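Long-range contact in uncharacterized protein (Bacteroides caccae, PDB 4L7A), which is of unknown function but is probably a zinc-dependent metallopeptidase: residues A[155-160]-A[233-238]. Sequence-based numbering, arbitrary orientation.
Sequences NYPVDY and LAMVKK
Met235, a selenomethionine, reaches Tyr160 with a nearly straight start to its side chain: CG stands anti to the backbone N (chi1 -167°) and chi2 is extended as well, before chi3 bends the terminal methyl aside. The selenium is thus carried away from the helix to Tyr160. Tyr160 in turn holds CG anti to its own N (chi1 -172°), which swings the ring across the helix at a slant and brings CE2 near Val236. SE lies 3.7 Å from the backbone N of Tyr160 and 3.9 Å from its CB, so it nestles against the root of the side chain. Seen from the ring, it sits at the edge, near the plane, 5.4 Å from SE to the Tyr160 ring centroid: a Met-aromatic contact made edge-on. Farther out, CE2 of Tyr160 meets CG2 of Val236 at 4.1 Å, an oblique apolar touch. Pro157 adds its CB, 4.3 Å from SE of Met235, so the selenium packs against both ends of the type I turn running from Pro157 to Tyr160. That turn is closed by Tyr160 N to Pro157 O, 3.0 Å, and no hydrogen bond crosses to the helix; the join is made by van der Waals contact. The Tyr160 hydroxyl is hydrogen-bonded to Asp198, while its side chain also touches Ile199 and Val202. Tyr160 therefore touches both helix 195-208 and helix 211-244, at the point where the loop that follows helix 131-153 leads into the short helix 160-163.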
ATOM      1  N   ASN A 155      -5.465  16.932  -9.368  1.00 24.83           N
ATOM      2  CA  ASN A 155      -4.085  17.019  -9.792  1.00 25.93           C
ATOM      3  C   ASN A 155      -3.193  17.694  -8.755  1.00 25.26           C
ATOM      4  O   ASN A 155      -3.616  18.671  -8.118  1.00 24.76           O
ATOM      5  CB  ASN A 155      -4.008  17.734 -11.124  1.00 28.26           C
ATOM      6  CG  ASN A 155      -4.532  16.856 -12.265  1.00 30.27           C
ATOM      7  OD1 ASN A 155      -4.829  15.653 -12.102  1.00 31.14           O
ATOM      8  ND2 ASN A 155      -4.669  17.453 -13.404  1.00 31.16           N
ATOM      9  N   TYR A 156      -1.970  17.189  -8.595  1.00 23.99           N
ATOM     10  CA  TYR A 156      -1.025  17.780  -7.659  1.00 26.02           C
ATOM     11  C   TYR A 156      -0.433  19.049  -8.295  1.00 28.71           C
ATOM     12  O   TYR A 156      -0.564  19.222  -9.502  1.00 29.41           O
ATOM     13  CB  TYR A 156       0.058  16.764  -7.228  1.00 26.28           C
ATOM     14  CG  TYR A 156       0.950  16.247  -8.354  1.00 26.37           C
ATOM     15  CD1 TYR A 156       2.012  17.019  -8.789  1.00 25.70           C
ATOM     16  CD2 TYR A 156       0.726  15.014  -8.979  1.00 25.13           C
ATOM     17  CE1 TYR A 156       2.791  16.611  -9.775  1.00 25.54           C
ATOM     18  CE2 TYR A 156       1.519  14.614 -10.034  1.00 25.14           C
ATOM     19  CZ  TYR A 156       2.553  15.419 -10.393  1.00 25.42           C
ATOM     20  OH  TYR A 156       3.419  15.097 -11.387  1.00 27.01           O
ATOM     21  N   PRO A 157       0.230  19.934  -7.494  1.00 30.21           N
ATOM     22  CA  PRO A 157       0.811  21.168  -8.092  1.00 30.86           C
ATOM     23  C   PRO A 157       1.868  20.937  -9.146  1.00 28.91           C
ATOM     24  O   PRO A 157       2.790  20.178  -8.938  1.00 28.41           O
ATOM     25  CB  PRO A 157       1.402  21.908  -6.888  1.00 31.77           C
ATOM     26  CG  PRO A 157       0.646  21.371  -5.719  1.00 31.31           C
ATOM     27  CD  PRO A 157       0.460  19.911  -6.037  1.00 30.04           C
ATOM     28  N   VAL A 158       1.708  21.602 -10.284  1.00 29.44           N
ATOM     29  CA  VAL A 158       2.621  21.434 -11.393  1.00 30.83           C
ATOM     30  C   VAL A 158       4.034  21.793 -11.001  1.00 29.46           C
ATOM     31  O   VAL A 158       4.976  21.253 -11.564  1.00 31.03           O
ATOM     32  CB  VAL A 158       2.212  22.274 -12.645  1.00 34.05           C
ATOM     33  CG1 VAL A 158       0.860  21.817 -13.144  1.00 35.20           C
ATOM     34  CG2 VAL A 158       2.183  23.778 -12.353  1.00 34.40           C
ATOM     35  N   ASP A 159       4.194  22.694 -10.047  1.00 28.35           N
ATOM     36  CA  ASP A 159       5.552  23.037  -9.594  1.00 29.21           C
ATOM     37  C   ASP A 159       6.360  21.866  -8.992  1.00 26.30           C
ATOM     38  O   ASP A 159       7.571  21.950  -8.955  1.00 26.10           O
ATOM     39  CB  ASP A 159       5.513  24.198  -8.603  1.00 31.77           C
ATOM     40  CG  ASP A 159       5.242  25.561  -9.269  1.00 34.75           C
ATOM     41  OD1 ASP A 159       5.263  25.717 -10.522  1.00 35.61           O
ATOM     42  OD2 ASP A 159       5.028  26.492  -8.489  1.00 37.64           O
ATOM     43  N   TYR A 160       5.716  20.773  -8.569  1.00 24.14           N
ATOM     44  CA  TYR A 160       6.429  19.611  -8.025  1.00 23.23           C
ATOM     45  C   TYR A 160       7.381  19.094  -9.063  1.00 23.94           C
ATOM     46  O   TYR A 160       8.530  18.727  -8.744  1.00 21.94           O
ATOM     47  CB  TYR A 160       5.463  18.473  -7.615  1.00 23.44           C
ATOM     48  CG  TYR A 160       6.110  17.345  -6.891  1.00 23.33           C
ATOM     49  CD1 TYR A 160       6.747  16.332  -7.580  1.00 24.45           C
ATOM     50  CD2 TYR A 160       6.078  17.273  -5.503  1.00 22.87           C
ATOM     51  CE1 TYR A 160       7.363  15.297  -6.886  1.00 23.94           C
ATOM     52  CE2 TYR A 160       6.645  16.255  -4.819  1.00 22.05           C
ATOM     53  CZ  TYR A 160       7.298  15.278  -5.496  1.00 23.69           C
ATOM     54  OH  TYR A 160       7.881  14.268  -4.787  1.00 23.21           O
ATOM     55  N   LEU A 233       8.315  16.932   0.373  1.00 21.22           N
ATOM     56  CA  LEU A 233       7.414  16.511   1.451  1.00 21.12           C
ATOM     57  C   LEU A 233       6.514  17.625   1.929  1.00 21.64           C
ATOM     58  O   LEU A 233       5.341  17.377   2.225  1.00 20.56           O
ATOM     59  CB  LEU A 233       8.197  15.911   2.607  1.00 21.03           C
ATOM     60  CG  LEU A 233       7.405  15.525   3.846  1.00 21.20           C
ATOM     61  CD1 LEU A 233       6.489  14.343   3.588  1.00 20.83           C
ATOM     62  CD2 LEU A 233       8.368  15.187   5.007  1.00 24.26           C
ATOM     63  N   ALA A 234       7.031  18.857   2.012  1.00 22.88           N
ATOM     64  CA  ALA A 234       6.187  19.950   2.448  1.00 23.94           C
ATOM     65  C   ALA A 234       5.071  20.163   1.423  1.00 24.18           C
ATOM     66  O   ALA A 234       3.898  20.401   1.769  1.00 24.26           O
ATOM     67  CB  ALA A 234       6.975  21.191   2.623  1.00 25.76           C
HETATM   68  N   MSE A 235       5.426  20.063   0.153  1.00 25.07           N
HETATM   69  CA  MSE A 235       4.453  20.261  -0.912  1.00 26.17           C
HETATM   70  C   MSE A 235       3.362  19.170  -0.911  1.00 25.21           C
HETATM   71  O   MSE A 235       2.173  19.455  -1.074  1.00 24.35           O
HETATM   72  CB  MSE A 235       5.154  20.299  -2.254  1.00 28.15           C
HETATM   73  CG  MSE A 235       4.212  20.826  -3.347  1.00 32.41           C
HETATM   74 SE   MSE A 235       5.166  21.301  -4.998  0.75 36.87          SE
HETATM   75  CE  MSE A 235       6.220  22.774  -4.366  1.00 34.71           C
ATOM     76  N   VAL A 236       3.769  17.926  -0.695  1.00 23.88           N
ATOM     77  CA  VAL A 236       2.808  16.817  -0.525  1.00 23.91           C
ATOM     78  C   VAL A 236       1.879  17.038   0.693  1.00 24.06           C
ATOM     79  O   VAL A 236       0.669  16.883   0.581  1.00 22.53           O
ATOM     80  CB  VAL A 236       3.525  15.448  -0.381  1.00 23.42           C
ATOM     81  CG1 VAL A 236       2.529  14.305  -0.105  1.00 24.67           C
ATOM     82  CG2 VAL A 236       4.270  15.136  -1.660  1.00 23.85           C
ATOM     83  N   LYS A 237       2.455  17.357   1.846  1.00 22.98           N
ATOM     84  CA  LYS A 237       1.651  17.676   3.003  1.00 22.89           C
ATOM     85  C   LYS A 237       0.600  18.748   2.656  1.00 23.58           C
ATOM     86  O   LYS A 237      -0.569  18.617   3.015  1.00 23.04           O
ATOM     87  CB  LYS A 237       2.522  18.137   4.135  1.00 23.16           C
ATOM     88  CG  LYS A 237       3.214  17.014   4.853  1.00 23.66           C
ATOM     89  CD  LYS A 237       4.108  17.589   6.002  1.00 25.55           C
ATOM     90  CE  LYS A 237       4.724  16.422   6.802  1.00 24.71           C
ATOM     91  NZ  LYS A 237       5.948  16.887   7.554  1.00 25.49           N
ATOM     92  N   LYS A 238       1.031  19.807   1.974  1.00 25.48           N
ATOM     93  CA  LYS A 238       0.159  20.907   1.616  1.00 26.19           C
ATOM     94  C   LYS A 238      -0.938  20.464   0.651  1.00 25.70           C
ATOM     95  O   LYS A 238      -2.077  20.830   0.812  1.00 24.19           O
ATOM     96  CB  LYS A 238       0.984  22.054   1.030  1.00 29.46           C
ATOM     97  CG  LYS A 238       0.138  23.276   0.593  1.00 32.47           C
ATOM     98  CD  LYS A 238       1.003  24.503   0.243  1.00 35.31           C
ATOM     99  CE  LYS A 238       0.223  25.524  -0.606  1.00 37.53           C
ATOM    100  NZ  LYS A 238      -0.977  26.071   0.097  1.00 39.97           N
TER